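Local coordinates for protein TssK C (Escherichia coli, PDB 5M2Y) that serves as a baseplate protein of the type VI secretion system and, probably through the C-terminal domain described here, binds the membrane complex, at residues R23-A28 against A102-G107; C51-P56 against S68-R73; F111-S116 against V120-F125. All coordinates share one frame; numbering follows the deposited sequence.

Interaction 1: residues R23-A28 against A102-G107; sequences RLREGA and AMLDAG
Leu104, near the C-terminal end of helix 97-106, packs against Leu24 and Arg25 in the loop between strands 14-18 and 28-35. The helix ends in a Schellman motif: Gly107, at positive phi (70°), donates its N weakly to Leu104 O, and Arg108 N reaches Met103 O. Leu104 buries more area here than either partner. Chi1 of -64° sets its CG anti to the carbonyl carbon, and with chi2 at 162° both methyls come near the loop. The closest approach is apolar, with Leu104 CD2 at 3.7 Å from Leu24 CB; the same methyl lies 4.0 Å from Leu24 O, so it meets the backbone of the loop as well as the start of the side chain. Leu24 continues inward, touching Leu19 and Ala126, and this ties the contact to strand 121-128. Arg25 adds only aliphatic contact. Its chain, bent at chi2 and chi3, runs past Leu104 in the opposite direction, but it is poorly ordered, so its exact course is uncertain. As modelled, Arg25 NE lies 6.1 Å from Asp105 OD1, too far for an ion pair. What remains is a loose methylene contact, Arg25 CD at 4.1 Å from Leu104 CB.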
# COMPACT_ATOMS: atom_id res chain seq x y z
N ARG A 23 -11.15 -4.07 13.14
CA ARG A 23 -11.89 -4.63 12.00
C ARG A 23 -11.00 -5.28 10.94
O ARG A 23 -11.47 -6.17 10.26
CB ARG A 23 -12.79 -3.58 11.37
CG ARG A 23 -13.85 -3.04 12.32
CD ARG A 23 -14.63 -1.87 11.75
NE ARG A 23 -13.83 -0.68 11.59
CZ ARG A 23 -14.17 0.38 10.87
NH1 ARG A 23 -15.36 0.39 10.25
NH2 ARG A 23 -13.39 1.42 10.77
N LEU A 24 -9.74 -4.85 10.82
CA LEU A 24 -8.74 -5.35 9.86
C LEU A 24 -8.37 -6.83 10.06
O LEU A 24 -8.06 -7.51 9.09
CB LEU A 24 -7.47 -4.49 9.84
CG LEU A 24 -7.66 -3.00 9.49
CD1 LEU A 24 -6.38 -2.23 9.68
CD2 LEU A 24 -8.15 -2.81 8.06
N ARG A 25 -8.41 -7.33 11.29
CA ARG A 25 -8.09 -8.73 11.57
C ARG A 25 -9.24 -9.69 11.22
O ARG A 25 -9.04 -10.90 11.19
CB ARG A 25 -7.63 -8.91 13.02
CG ARG A 25 -6.11 -8.93 13.15
CD ARG A 25 -5.51 -7.59 13.55
NE ARG A 25 -5.56 -7.39 15.00
CZ ARG A 25 -6.14 -6.35 15.60
NH1 ARG A 25 -6.14 -6.26 16.92
NH2 ARG A 25 -6.70 -5.39 14.88
N GLU A 26 -10.44 -9.16 10.95
CA GLU A 26 -11.62 -9.94 10.60
C GLU A 26 -11.79 -10.23 9.10
O GLU A 26 -12.78 -10.82 8.68
CB GLU A 26 -12.88 -9.26 11.13
CG GLU A 26 -13.01 -9.23 12.64
CD GLU A 26 -13.86 -8.10 13.19
OE1 GLU A 26 -14.70 -7.56 12.43
OE2 GLU A 26 -13.69 -7.77 14.38
N GLY A 27 -10.82 -9.79 8.32
CA GLY A 27 -10.85 -9.97 6.88
C GLY A 27 -10.91 -8.65 6.15
O GLY A 27 -11.93 -7.97 6.17
N ALA A 28 -9.75 -8.26 5.58
CA ALA A 28 -9.60 -7.06 4.77
C ALA A 28 -8.60 -7.24 3.67
O ALA A 28 -7.62 -7.97 3.83
CB ALA A 28 -9.21 -5.86 5.62
N ALA A 102 2.13 -10.66 9.12
CA ALA A 102 3.25 -9.83 9.59
C ALA A 102 2.85 -8.38 9.80
O ALA A 102 3.21 -7.81 10.81
CB ALA A 102 4.43 -9.92 8.63
N MET A 103 2.08 -7.79 8.86
CA MET A 103 1.62 -6.40 8.95
C MET A 103 0.57 -6.22 10.04
O MET A 103 0.67 -5.29 10.84
CB MET A 103 1.08 -5.91 7.61
CG MET A 103 2.16 -5.65 6.61
SD MET A 103 1.51 -5.01 5.08
CE MET A 103 0.76 -6.41 4.47
N LEU A 104 -0.44 -7.11 10.08
CA LEU A 104 -1.51 -7.05 11.06
C LEU A 104 -1.02 -7.28 12.49
O LEU A 104 -1.43 -6.55 13.39
CB LEU A 104 -2.67 -7.99 10.68
CG LEU A 104 -3.41 -7.63 9.37
CD1 LEU A 104 -4.21 -8.80 8.86
CD2 LEU A 104 -4.28 -6.37 9.53
N ASP A 105 -0.08 -8.23 12.68
CA ASP A 105 0.50 -8.51 14.00
C ASP A 105 1.37 -7.36 14.50
O ASP A 105 1.36 -7.08 15.70
CB ASP A 105 1.33 -9.81 13.98
CG ASP A 105 0.51 -11.08 13.96
OD1 ASP A 105 -0.72 -11.02 14.13
OD2 ASP A 105 1.12 -12.16 13.80
N ALA A 106 2.11 -6.71 13.59
CA ALA A 106 2.96 -5.58 13.93
C ALA A 106 2.15 -4.30 14.13
O ALA A 106 2.60 -3.37 14.78
CB ALA A 106 4.00 -5.36 12.84
N GLY A 107 0.93 -4.30 13.59
CA GLY A 107 0.02 -3.17 13.63
C GLY A 107 0.48 -2.01 12.78
O GLY A 107 0.16 -0.86 13.06

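Interaction 2: residues C51-P56 against S68-R73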
# COMPACT_ATOMS: atom_id res chain seq x y z
N CYS A 51 7.64 0.44 -6.25
CA CYS A 51 7.16 0.49 -4.88
C CYS A 51 7.45 -0.83 -4.19
O CYS A 51 7.12 -1.88 -4.73
CB CYS A 51 5.68 0.85 -4.82
SG CYS A 51 5.01 0.96 -3.15
N LYS A 52 8.04 -0.75 -3.00
CA LYS A 52 8.38 -1.95 -2.23
C LYS A 52 7.80 -1.86 -0.84
O LYS A 52 7.96 -0.84 -0.17
CB LYS A 52 9.90 -2.13 -2.16
CG LYS A 52 10.59 -2.24 -3.51
CD LYS A 52 10.67 -3.69 -4.01
CE LYS A 52 11.43 -3.56 -5.31
NZ LYS A 52 10.91 -4.34 -6.44
N ALA A 53 7.16 -2.94 -0.38
CA ALA A 53 6.65 -3.00 0.98
C ALA A 53 7.84 -3.28 1.91
O ALA A 53 8.70 -4.11 1.61
CB ALA A 53 5.63 -4.11 1.09
N GLY A 54 7.89 -2.53 3.00
CA GLY A 54 8.94 -2.67 3.99
C GLY A 54 8.53 -3.63 5.08
O GLY A 54 7.34 -3.92 5.26
N SER A 55 9.50 -4.17 5.77
CA SER A 55 9.23 -5.10 6.82
C SER A 55 8.60 -4.37 7.98
O SER A 55 9.15 -3.41 8.43
CB SER A 55 10.51 -5.73 7.31
OG SER A 55 10.26 -6.64 8.33
N PRO A 56 7.45 -4.84 8.43
CA PRO A 56 6.77 -4.21 9.55
C PRO A 56 7.32 -4.71 10.90
O PRO A 56 7.00 -4.13 11.90
CB PRO A 56 5.34 -4.69 9.42
CG PRO A 56 5.42 -5.95 8.71
CD PRO A 56 6.66 -5.93 7.88
N SER A 68 8.56 -9.67 2.05
CA SER A 68 8.31 -10.48 0.87
C SER A 68 6.84 -10.94 0.88
O SER A 68 6.17 -10.86 1.91
CB SER A 68 9.26 -11.67 0.81
OG SER A 68 9.00 -12.59 1.85
N GLY A 69 6.36 -11.37 -0.28
CA GLY A 69 4.99 -11.84 -0.45
C GLY A 69 3.97 -10.74 -0.71
O GLY A 69 2.77 -10.94 -0.48
N VAL A 70 4.45 -9.57 -1.17
CA VAL A 70 3.59 -8.44 -1.50
C VAL A 70 3.68 -8.25 -3.01
O VAL A 70 4.76 -7.96 -3.53
CB VAL A 70 3.97 -7.17 -0.72
CG1 VAL A 70 3.03 -6.01 -1.05
CG2 VAL A 70 3.99 -7.43 0.78
N ILE A 71 2.57 -8.48 -3.72
CA ILE A 71 2.52 -8.30 -5.16
C ILE A 71 1.58 -7.14 -5.40
O ILE A 71 0.43 -7.20 -4.99
CB ILE A 71 2.10 -9.57 -5.94
CG1 ILE A 71 3.01 -10.75 -5.63
CG2 ILE A 71 2.09 -9.29 -7.45
CD1 ILE A 71 2.45 -12.12 -6.05
N ILE A 72 2.08 -6.09 -6.03
CA ILE A 72 1.30 -4.91 -6.35
C ILE A 72 0.74 -5.13 -7.74
O ILE A 72 1.49 -5.31 -8.69
CB ILE A 72 2.15 -3.63 -6.20
CG1 ILE A 72 2.58 -3.44 -4.72
CG2 ILE A 72 1.38 -2.41 -6.70
CD1 ILE A 72 3.62 -2.35 -4.47
N ARG A 73 -0.59 -5.15 -7.86
CA ARG A 73 -1.22 -5.36 -9.16
C ARG A 73 -2.05 -4.16 -9.58
O ARG A 73 -2.91 -3.73 -8.81
CB ARG A 73 -2.12 -6.60 -9.15
CG ARG A 73 -1.47 -7.86 -8.68
CD ARG A 73 -2.29 -9.07 -9.06
NE ARG A 73 -1.77 -10.30 -8.45
CZ ARG A 73 -0.86 -11.07 -9.01
NH1 ARG A 73 -0.37 -10.78 -10.20
NH2 ARG A 73 -0.44 -12.16 -8.38
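Ala53 meets Val70 and Cys51 meets Ile72 where the two outermost strands of one curved antiparallel sheet, 52-54 and 70-75, face each other through their side chains. The spacing shows that they are not paired as sheet neighbours: the nearest CA atoms, those of Ala53 and Val70, are 6.7 Å apart, and the segments share no backbone hydrogen bond. In the first shell, the methyl of Ala53 sits against both branches of Val70, with Ala53 CB 3.7 Å from Val70 CG2 and 3.9 Å from Val70 CG1. One pair further along, Ile72 does its touching entirely with CD1. An extended chain (chi2 170°) carries that methyl across to Cys51, where Ile72 CD1 lies 3.8 Å from Cys51 CB and equally near Cys51 SG.

Further out, each strand is held by a different neighbour. Gly54 forms a backbone bond to Thr110 of strand 108-112, which lies beside strand 52-54 in the sheet. On the other side Val70 packs on Leu95 and Ala99, and Ile72 on Phe91 and Leu93, so that strand 89-95 and helix 97-106 back the two residues that reach across. The tightest approach between the segments is made by the same isoleucine methyl to a backbone oxygen, a van der Waals contact with Ile72 CD1 at 3.5 Å from Cys51 O.

Interaction 3: residues F111-S116 against V120-F125; sequences FYTPAS and VKLELF
Thr113 and Phe111 pack on Leu122, Leu124 and Val120 across the inner side of the curved antiparallel sheet, where strands 108-112 and 121-128 are separated in the strand order by 14-18 and 3-11. Apolar contacts dominate. Thr113 and Leu122 reach toward each other tip to tip: Thr113 CG2, anti to its own carbonyl carbon, ends 3.7 Å from Leu122 CD1 and 3.8 Å from Leu122 CD2. Leu122 CD2 also lies 4.1 Å from Phe111 CB, so Leu122 fits against both Phe111 and Thr113. Val120 comes in obliquely, its CG1 at 3.8 Å from Thr113 CB, although this approach belongs to one of two modelled conformers and is provisional.

The aromatic contact is at an edge. Leu124 CD2 lies near the plane of the Phe111 ring, 4.2 Å from Phe111 CE2, and thus meets the rim of the ring.

The polar bonds here do not join the two segments. Thr113 OG1 is bonded to Trp15 NE1 and weakly to Val13 O, while Lys121, pointing away from the contact, curls back within its own strand so that Lys121 NZ gives a 2.8 Å bond to Leu122 O, tilted 29° from the carbonyl plane. The contact is therefore bound by methyl and ring packing, and the buried threonine brings a methyl to the interface while its hydroxyl is engaged by strand 14-18 and the adjoining loop.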
# COMPACT_ATOMS: atom_id res chain seq x y z
N PHE A 111 5.79 1.51 3.01
CA PHE A 111 6.03 1.44 1.57
C PHE A 111 7.13 2.38 1.19
O PHE A 111 7.18 3.52 1.64
CB PHE A 111 4.76 1.79 0.77
CG PHE A 111 3.56 0.96 1.14
CD1 PHE A 111 3.33 -0.26 0.53
CD2 PHE A 111 2.68 1.40 2.11
CE1 PHE A 111 2.22 -1.03 0.89
CE2 PHE A 111 1.58 0.64 2.47
CZ PHE A 111 1.35 -0.56 1.86
N TYR A 112 8.02 1.88 0.35
CA TYR A 112 9.12 2.65 -0.19
C TYR A 112 8.72 3.08 -1.57
O TYR A 112 8.30 2.26 -2.39
CB TYR A 112 10.40 1.79 -0.24
CG TYR A 112 11.48 2.35 -1.12
CD1 TYR A 112 12.12 3.54 -0.80
CD2 TYR A 112 11.88 1.68 -2.27
CE1 TYR A 112 13.12 4.06 -1.60
CE2 TYR A 112 12.89 2.19 -3.08
CZ TYR A 112 13.50 3.39 -2.74
OH TYR A 112 14.53 3.89 -3.50
N THR A 113 8.87 4.38 -1.84
CA THR A 113 8.62 4.93 -3.16
C THR A 113 9.89 5.66 -3.57
O THR A 113 10.22 6.67 -2.94
CB THR A 113 7.39 5.84 -3.18
OG1 THR A 113 7.54 6.89 -2.23
CG2 THR A 113 6.08 5.08 -2.93
N PRO A 114 10.65 5.16 -4.57
CA PRO A 114 11.89 5.84 -4.96
C PRO A 114 11.62 7.20 -5.58
O PRO A 114 10.52 7.43 -6.08
CB PRO A 114 12.52 4.89 -5.99
CG PRO A 114 11.38 4.11 -6.52
CD PRO A 114 10.42 3.96 -5.40
N ALA A 115 12.63 8.09 -5.56
CA ALA A 115 12.55 9.43 -6.12
C ALA A 115 12.27 9.45 -7.63
O ALA A 115 11.74 10.44 -8.13
CB ALA A 115 13.82 10.20 -5.82
N SER A 116 12.55 8.34 -8.34
CA SER A 116 12.29 8.19 -9.78
C SER A 116 10.79 8.26 -10.09
O SER A 116 10.43 8.64 -11.20
CB SER A 116 12.85 6.86 -10.28
OG SER A 116 12.16 5.76 -9.72
N VAL A 120 5.37 11.78 -5.90
CA VAL A 120 4.37 10.75 -5.63
C VAL A 120 3.55 11.01 -4.34
O VAL A 120 4.06 11.51 -3.33
CB VAL A 120 5.01 9.33 -5.66
CG1 VAL A 120 5.94 9.12 -4.47
CG2 VAL A 120 3.96 8.22 -5.77
N LYS A 121 2.26 10.68 -4.41
CA LYS A 121 1.35 10.73 -3.27
C LYS A 121 0.56 9.43 -3.24
O LYS A 121 0.02 9.00 -4.25
CB LYS A 121 0.48 12.00 -3.23
CG LYS A 121 -0.62 12.08 -2.16
CD LYS A 121 -0.18 11.83 -0.73
CE LYS A 121 -1.37 11.57 0.16
NZ LYS A 121 -1.01 10.86 1.41
N LEU A 122 0.57 8.80 -2.07
CA LEU A 122 -0.09 7.52 -1.80
C LEU A 122 -1.22 7.64 -0.80
O LEU A 122 -1.09 8.34 0.20
CB LEU A 122 0.93 6.55 -1.19
CG LEU A 122 1.85 5.72 -2.07
CD1 LEU A 122 2.64 6.52 -3.07
CD2 LEU A 122 2.69 4.78 -1.20
N GLU A 123 -2.28 6.88 -1.02
CA GLU A 123 -3.38 6.74 -0.08
C GLU A 123 -3.68 5.24 0.02
O GLU A 123 -3.64 4.55 -1.01
CB GLU A 123 -4.60 7.56 -0.50
CG GLU A 123 -4.37 9.06 -0.37
CD GLU A 123 -5.61 9.93 -0.54
OE1 GLU A 123 -6.60 9.47 -1.13
OE2 GLU A 123 -5.57 11.10 -0.09
N LEU A 124 -3.89 4.72 1.24
CA LEU A 124 -4.15 3.29 1.45
C LEU A 124 -5.56 3.12 1.98
O LEU A 124 -5.98 3.85 2.88
CB LEU A 124 -3.13 2.69 2.43
CG LEU A 124 -3.27 1.21 2.81
CD1 LEU A 124 -2.95 0.29 1.64
CD2 LEU A 124 -2.36 0.88 3.98
N PHE A 125 -6.31 2.22 1.32
CA PHE A 125 -7.69 1.85 1.65
C PHE A 125 -7.76 0.34 1.90
O PHE A 125 -7.10 -0.43 1.21
CB PHE A 125 -8.63 2.15 0.46
CG PHE A 125 -8.77 3.59 0.04
CD1 PHE A 125 -7.91 4.13 -0.91
CD2 PHE A 125 -9.79 4.38 0.54
CE1 PHE A 125 -8.04 5.47 -1.30
CE2 PHE A 125 -9.93 5.71 0.14
CZ PHE A 125 -9.05 6.25 -0.78

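Overall arrangement
Interactions 2 and 3 are buried and share an inner side of the sheet: strands 52-54 and 108-112 are neighbours, joined by a probable bond from Tyr112 N to Lys52 O at 2.8 Å, and the Cys51 sulfur also packs against Phe111. Interaction 1 lies further out, its centre about 14 Å from that of the chain, and it alone mixes a leucine pair with a poorly ordered arginine. It still connects to interaction 2, because Pro56 packs on the helix residues Ala102, Met103 and Ala106. Interactions 1 and 3, with centres about 21 Å apart, are related chiefly by sequence, helix 97-106 leading into strand 108-112. All three rely on apolar packing between their segments.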